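Local coordinates for protein Nrps/pks (Streptomyces albus, PDB 4OPE) that forms a ketosynthase domain of an AT-less type I polyketide synthase and probably catalyses chain-extending condensation in oxazolomycin biosynthesis, at residues A[22-27]-A[360-365]; A[464-469]-A[514-519]. One frame throughout, in Å; residues are numbered along the deposited sequence.

Contact 1 of 2, residues A[22-27]-A[360-365]; sequences DDLAQF and ALTKVL
Leu-24 and Phe-27, one turn apart on helix 24-33, both touch the methyl of Thr-362 in helix 356-370. The first segment enters its helix through Asp-23, the N-cap. Its OD1 takes the backbone N of Gln-26 at 3.1 Å, nearly along the carboxylate C-O axis. This holds the first turn from which the two contact residues project.

Leu-24 and Thr-362 meet tip to tip. CD1 of Leu-24 lies 3.4 Å from CG2 of Thr-362, and CD2 of the leucine stands farther off the same methyl. Leu-24 also touches Val-14 of strand 9-17, as Thr-362 does.

Phe-27 has its ring swung anti to the backbone N (chi1 -169°), which carries it over to the second helix. Its CE2 is 3.7 Å from CG2 of Thr-362, and that methyl sits at the ring edge, near the ring plane. The ring also meets Tyr-18, with the planes about 35° apart.

Thr-362 can offer a methyl because its hydroxyl turns back along its own helix. OG1 sits beside the backbone N (chi1 -61°) and bonds to the carbonyl O of Met-358, so this buried polar atom is satisfied. Lys-363 meets the ring mainly through its backbone N, 4.2 Å from CE2 of Phe-27. Its amino group leads away, to a salt bridge with Glu-309 and a hydrogen bond to Tyr-307.

Helix 356-370 also packs on strands 9-17, 416-422 and 427-434. Such a buried helix against the central strands is consistent with the layered alpha/beta thiolase fold of ketosynthases.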
loop_
_atom_site.group_PDB
_atom_site.type_symbol
_atom_site.label_atom_id
_atom_site.label_comp_id
_atom_site.label_asym_id
_atom_site.label_seq_id
_atom_site.Cartn_x
_atom_site.Cartn_y
_atom_site.Cartn_z
ATOM N N ASP A 22 -15.812 -1.114 21.920
ATOM C CA ASP A 22 -14.391 -0.961 22.256
ATOM C C ASP A 22 -13.633 -2.278 22.243
ATOM O O ASP A 22 -12.417 -2.304 22.254
ATOM C CB ASP A 22 -14.219 -0.194 23.561
ATOM C CG ASP A 22 -14.313 1.341 23.340
ATOM O OD1 ASP A 22 -13.877 1.852 22.229
ATOM O OD2 ASP A 22 -14.816 2.013 24.274
ATOM N N ASP A 23 -14.371 -3.373 22.165
ATOM C CA ASP A 23 -13.799 -4.664 21.884
ATOM C C ASP A 23 -14.863 -5.503 21.202
ATOM O O ASP A 23 -16.034 -5.145 21.171
ATOM C CB ASP A 23 -13.340 -5.316 23.199
ATOM C CG ASP A 23 -14.444 -5.326 24.283
ATOM O OD1 ASP A 23 -15.605 -5.700 24.053
ATOM O OD2 ASP A 23 -14.129 -4.965 25.410
ATOM N N LEU A 24 -14.443 -6.648 20.720
ATOM C CA LEU A 24 -15.260 -7.515 19.935
ATOM C C LEU A 24 -16.399 -8.180 20.669
ATOM O O LEU A 24 -17.368 -8.610 20.023
ATOM C CB LEU A 24 -14.411 -8.591 19.287
ATOM C CG LEU A 24 -13.385 -8.100 18.258
ATOM C CD1 LEU A 24 -13.209 -9.178 17.171
ATOM C CD2 LEU A 24 -13.734 -6.770 17.629
ATOM N N ALA A 25 -16.317 -8.276 21.986
ATOM C CA ALA A 25 -17.465 -8.801 22.731
ATOM C C ALA A 25 -18.612 -7.823 22.639
ATOM O O ALA A 25 -19.761 -8.205 22.463
ATOM C CB ALA A 25 -17.110 -9.049 24.179
ATOM N N GLN A 26 -18.281 -6.549 22.749
ATOM C CA GLN A 26 -19.266 -5.497 22.642
ATOM C C GLN A 26 -19.718 -5.403 21.178
ATOM O O GLN A 26 -20.885 -5.252 20.902
ATOM C CB GLN A 26 -18.678 -4.199 23.210
ATOM C CG GLN A 26 -19.671 -3.065 23.374
ATOM C CD GLN A 26 -20.907 -3.475 24.154
ATOM O OE1 GLN A 26 -20.790 -4.022 25.254
ATOM N NE2 GLN A 26 -22.092 -3.233 23.593
ATOM N N PHE A 27 -18.817 -5.605 20.230
ATOM C CA PHE A 27 -19.205 -5.608 18.845
ATOM C C PHE A 27 -20.244 -6.662 18.593
ATOM O O PHE A 27 -21.246 -6.426 17.901
ATOM C CB PHE A 27 -17.962 -5.882 17.991
ATOM C CG PHE A 27 -18.127 -5.659 16.490
ATOM C CD1 PHE A 27 -18.832 -4.589 15.997
ATOM C CD2 PHE A 27 -17.509 -6.516 15.586
ATOM C CE1 PHE A 27 -18.926 -4.380 14.619
ATOM C CE2 PHE A 27 -17.594 -6.306 14.216
ATOM C CZ PHE A 27 -18.304 -5.249 13.733
ATOM N N ALA A 360 -16.233 -6.032 8.257
ATOM C CA ALA A 360 -17.032 -6.997 7.532
ATOM C C ALA A 360 -16.536 -8.416 7.899
ATOM O O ALA A 360 -17.306 -9.333 8.223
ATOM C CB ALA A 360 -16.920 -6.743 6.042
ATOM N N LEU A 361 -15.222 -8.559 7.849
ATOM C CA LEU A 361 -14.570 -9.812 8.064
ATOM C C LEU A 361 -14.762 -10.258 9.492
ATOM O O LEU A 361 -14.980 -11.430 9.765
ATOM C CB LEU A 361 -13.141 -9.542 7.783
ATOM C CG LEU A 361 -12.065 -10.544 7.974
ATOM C CD1 LEU A 361 -12.478 -11.748 7.185
ATOM C CD2 LEU A 361 -10.800 -9.939 7.377
ATOM N N THR A 362 -14.677 -9.313 10.420
ATOM C CA THR A 362 -14.835 -9.600 11.820
ATOM C C THR A 362 -16.251 -10.053 12.077
ATOM O O THR A 362 -16.504 -11.029 12.799
ATOM C CB THR A 362 -14.496 -8.373 12.664
ATOM O OG1 THR A 362 -13.134 -8.011 12.446
ATOM C CG2 THR A 362 -14.660 -8.639 14.139
ATOM N N LYS A 363 -17.202 -9.387 11.450
ATOM C CA LYS A 363 -18.590 -9.808 11.595
ATOM C C LYS A 363 -18.780 -11.244 11.179
ATOM O O LYS A 363 -19.478 -11.958 11.817
ATOM C CB LYS A 363 -19.482 -8.933 10.769
ATOM C CG LYS A 363 -20.940 -9.254 10.937
ATOM C CD LYS A 363 -21.607 -9.040 9.595
ATOM C CE LYS A 363 -23.064 -8.709 9.753
ATOM N NZ LYS A 363 -23.714 -8.696 8.408
ATOM N N VAL A 364 -18.159 -11.678 10.106
ATOM C CA VAL A 364 -18.284 -13.072 9.689
ATOM C C VAL A 364 -17.618 -14.047 10.685
ATOM O O VAL A 364 -18.188 -15.083 11.066
ATOM C CB VAL A 364 -17.667 -13.247 8.310
ATOM C CG1 VAL A 364 -17.553 -14.722 7.931
ATOM C CG2 VAL A 364 -18.521 -12.500 7.315
ATOM N N LEU A 365 -16.401 -13.720 11.106
ATOM C CA LEU A 365 -15.745 -14.570 12.074
ATOM C C LEU A 365 -16.616 -14.782 13.294
ATOM O O LEU A 365 -16.688 -15.869 13.799
ATOM C CB LEU A 365 -14.398 -13.982 12.483
ATOM C CG LEU A 365 -13.412 -13.861 11.322
ATOM C CD1 LEU A 365 -12.087 -13.256 11.769
ATOM C CD2 LEU A 365 -13.185 -15.197 10.629
#

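Contact 2 of 2, residues A[464-469]-A[514-519]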
loop_
_atom_site.group_PDB
_atom_site.type_symbol
_atom_site.label_atom_id
_atom_site.label_comp_id
_atom_site.label_asym_id
_atom_site.label_seq_id
_atom_site.Cartn_x
_atom_site.Cartn_y
_atom_site.Cartn_z
ATOM N N HIS A 464 -6.941 -4.151 35.004
ATOM C CA HIS A 464 -6.908 -5.506 34.448
ATOM C C HIS A 464 -7.610 -6.545 35.338
ATOM O O HIS A 464 -8.468 -7.318 34.876
ATOM C CB HIS A 464 -5.446 -5.850 34.184
ATOM C CG HIS A 464 -5.232 -7.126 33.470
ATOM N ND1 HIS A 464 -6.078 -7.576 32.487
ATOM C CD2 HIS A 464 -4.246 -8.055 33.594
ATOM C CE1 HIS A 464 -5.624 -8.735 32.037
ATOM N NE2 HIS A 464 -4.514 -9.049 32.696
ATOM N N THR A 465 -7.282 -6.517 36.624
ATOM C CA THR A 465 -7.916 -7.382 37.619
ATOM C C THR A 465 -9.408 -7.168 37.638
ATOM O O THR A 465 -10.185 -8.120 37.586
ATOM C CB THR A 465 -7.339 -7.140 39.024
ATOM O OG1 THR A 465 -5.948 -7.514 39.048
ATOM C CG2 THR A 465 -8.047 -7.975 40.075
ATOM N N ALA A 466 -9.821 -5.919 37.681
ATOM C CA ALA A 466 -11.261 -5.569 37.629
ATOM C C ALA A 466 -11.969 -6.062 36.353
ATOM O O ALA A 466 -13.090 -6.593 36.407
ATOM C CB ALA A 466 -11.438 -4.047 37.767
ATOM N N ARG A 467 -11.337 -5.861 35.199
ATOM C CA ARG A 467 -11.956 -6.253 33.943
ATOM C C ARG A 467 -12.105 -7.753 33.885
ATOM O O ARG A 467 -13.097 -8.262 33.390
ATOM C CB ARG A 467 -11.112 -5.776 32.788
ATOM C CG ARG A 467 -11.218 -4.292 32.522
ATOM C CD ARG A 467 -10.000 -3.721 31.813
ATOM N NE ARG A 467 -9.645 -4.457 30.602
ATOM C CZ ARG A 467 -10.276 -4.340 29.418
ATOM N NH1 ARG A 467 -9.846 -5.069 28.380
ATOM N NH2 ARG A 467 -11.310 -3.501 29.255
ATOM N N THR A 468 -11.108 -8.458 34.407
ATOM C CA THR A 468 -11.105 -9.901 34.400
ATOM C C THR A 468 -12.192 -10.502 35.322
ATOM O O THR A 468 -12.971 -11.403 34.929
ATOM C CB THR A 468 -9.695 -10.418 34.804
ATOM O OG1 THR A 468 -8.727 -9.998 33.821
ATOM C CG2 THR A 468 -9.685 -11.945 34.914
ATOM N N ALA A 469 -12.253 -10.028 36.563
ATOM C CA ALA A 469 -13.353 -10.440 37.417
ATOM C C ALA A 469 -14.686 -10.154 36.778
ATOM O O ALA A 469 -15.605 -10.946 36.885
ATOM C CB ALA A 469 -13.294 -9.734 38.749
ATOM N N ASP A 514 -12.416 -9.626 46.155
ATOM C CA ASP A 514 -11.887 -9.385 47.493
ATOM C C ASP A 514 -10.641 -8.519 47.406
ATOM O O ASP A 514 -10.486 -7.577 48.150
ATOM C CB ASP A 514 -11.568 -10.702 48.217
ATOM C CG ASP A 514 -12.820 -11.442 48.683
ATOM O OD1 ASP A 514 -13.877 -10.813 48.804
ATOM O OD2 ASP A 514 -12.767 -12.669 48.933
ATOM N N HIS A 515 -9.757 -8.820 46.474
ATOM C CA HIS A 515 -8.488 -8.125 46.414
ATOM C C HIS A 515 -8.780 -6.685 46.071
ATOM O O HIS A 515 -8.172 -5.801 46.635
ATOM C CB HIS A 515 -7.547 -8.794 45.395
ATOM C CG HIS A 515 -6.268 -8.049 45.153
ATOM N ND1 HIS A 515 -6.148 -7.053 44.206
ATOM C CD2 HIS A 515 -5.049 -8.158 45.733
ATOM C CE1 HIS A 515 -4.912 -6.583 44.209
ATOM N NE2 HIS A 515 -4.224 -7.242 45.123
ATOM N N LEU A 516 -9.745 -6.455 45.178
ATOM C CA LEU A 516 -10.103 -5.089 44.742
ATOM C C LEU A 516 -10.736 -4.258 45.860
ATOM O O LEU A 516 -10.608 -3.040 45.877
ATOM C CB LEU A 516 -11.034 -5.106 43.498
ATOM C CG LEU A 516 -10.411 -5.776 42.262
ATOM C CD1 LEU A 516 -11.402 -6.000 41.145
ATOM C CD2 LEU A 516 -9.193 -5.024 41.754
ATOM N N ALA A 517 -11.421 -4.919 46.785
ATOM C CA ALA A 517 -12.090 -4.243 47.890
ATOM C C ALA A 517 -11.151 -3.951 49.074
ATOM O O ALA A 517 -11.574 -3.395 50.074
ATOM C CB ALA A 517 -13.238 -5.101 48.355
ATOM N N GLY A 518 -9.882 -4.334 48.976
ATOM C CA GLY A 518 -8.983 -4.245 50.121
ATOM C C GLY A 518 -9.000 -5.479 51.015
ATOM O O GLY A 518 -7.970 -5.843 51.565
ATOM N N ALA A 519 -10.156 -6.132 51.171
ATOM C CA ALA A 519 -10.244 -7.355 51.973
ATOM C C ALA A 519 -9.038 -8.231 51.695
ATOM O O ALA A 519 -8.399 -8.728 52.628
ATOM C CB ALA A 519 -11.522 -8.117 51.684
#
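Leu-516 spreads its forked end over Thr-465 and Ala-466, neighbours on helix 458-473. One branch serves each residue. CD2 of Leu-516 lies 3.6 Å from the methyl CG2 of Thr-465. CD1 is turned to Ala-466, 3.5 Å from its CA and 3.9 Å from its CB. The leucine CG stands anti to its own carbonyl carbon (chi1 -61°), and with chi2 near 170° this sends the forked end across to the other helix.

The side chains of Thr-465 and Leu-516 run antiparallel, side by side. The threonine gives its methyl to the contact. Its hydroxyl is bonded to the carbonyl O of Leu-461, one turn back in the same helix. Ala-466 has no longer side chain in the way, which lets CD1 come down near the helix backbone. Replacing Leu-516 by an alanine would probably leave the methyl of Thr-465 without its apolar partner and open a gap over Ala-466.

Leu-512, one turn earlier on helix 505-516, touches Thr-465, Thr-468 and Ala-469, extending the seam. The two helices, with strands 449-455 and 524-528 nearby, appear to belong to a small alpha/beta unit. It is consistent with the linker subdomain that flanks ketosynthases in modular polyketide synthases.

Within helix 458-473, the carbonyl O of His-464 accepts two bonds from Thr-468. The backbone N and OG1 of Thr-468 reach it from opposite faces of its plane, OG1 at 2.9 Å. On the other segment, the side chain of His-515 also touches Val-524 and Thr-526 of strand 524-528.

In the fold
Contact 1 belongs to the core: its centre is about 6 Å from the centre of the chain. Contact 2 is peripheral, its centre about 28 Å from that of the chain, and only partly buried. The two share no helix. Their centres are about 27 Å apart, and their nearest atoms, about 5 Å apart, do not touch. Both are apolar joints between helices, and in both a threonine turns its methyl to the partner helix and bonds its hydroxyl to its own helix. Contact 1 adds an aromatic ring and a lysine whose amino group forms a salt bridge outside the two segments, with Glu-309, whereas contact 2 relies on aliphatic groups alone. No other protein chain of the assembly touches either one.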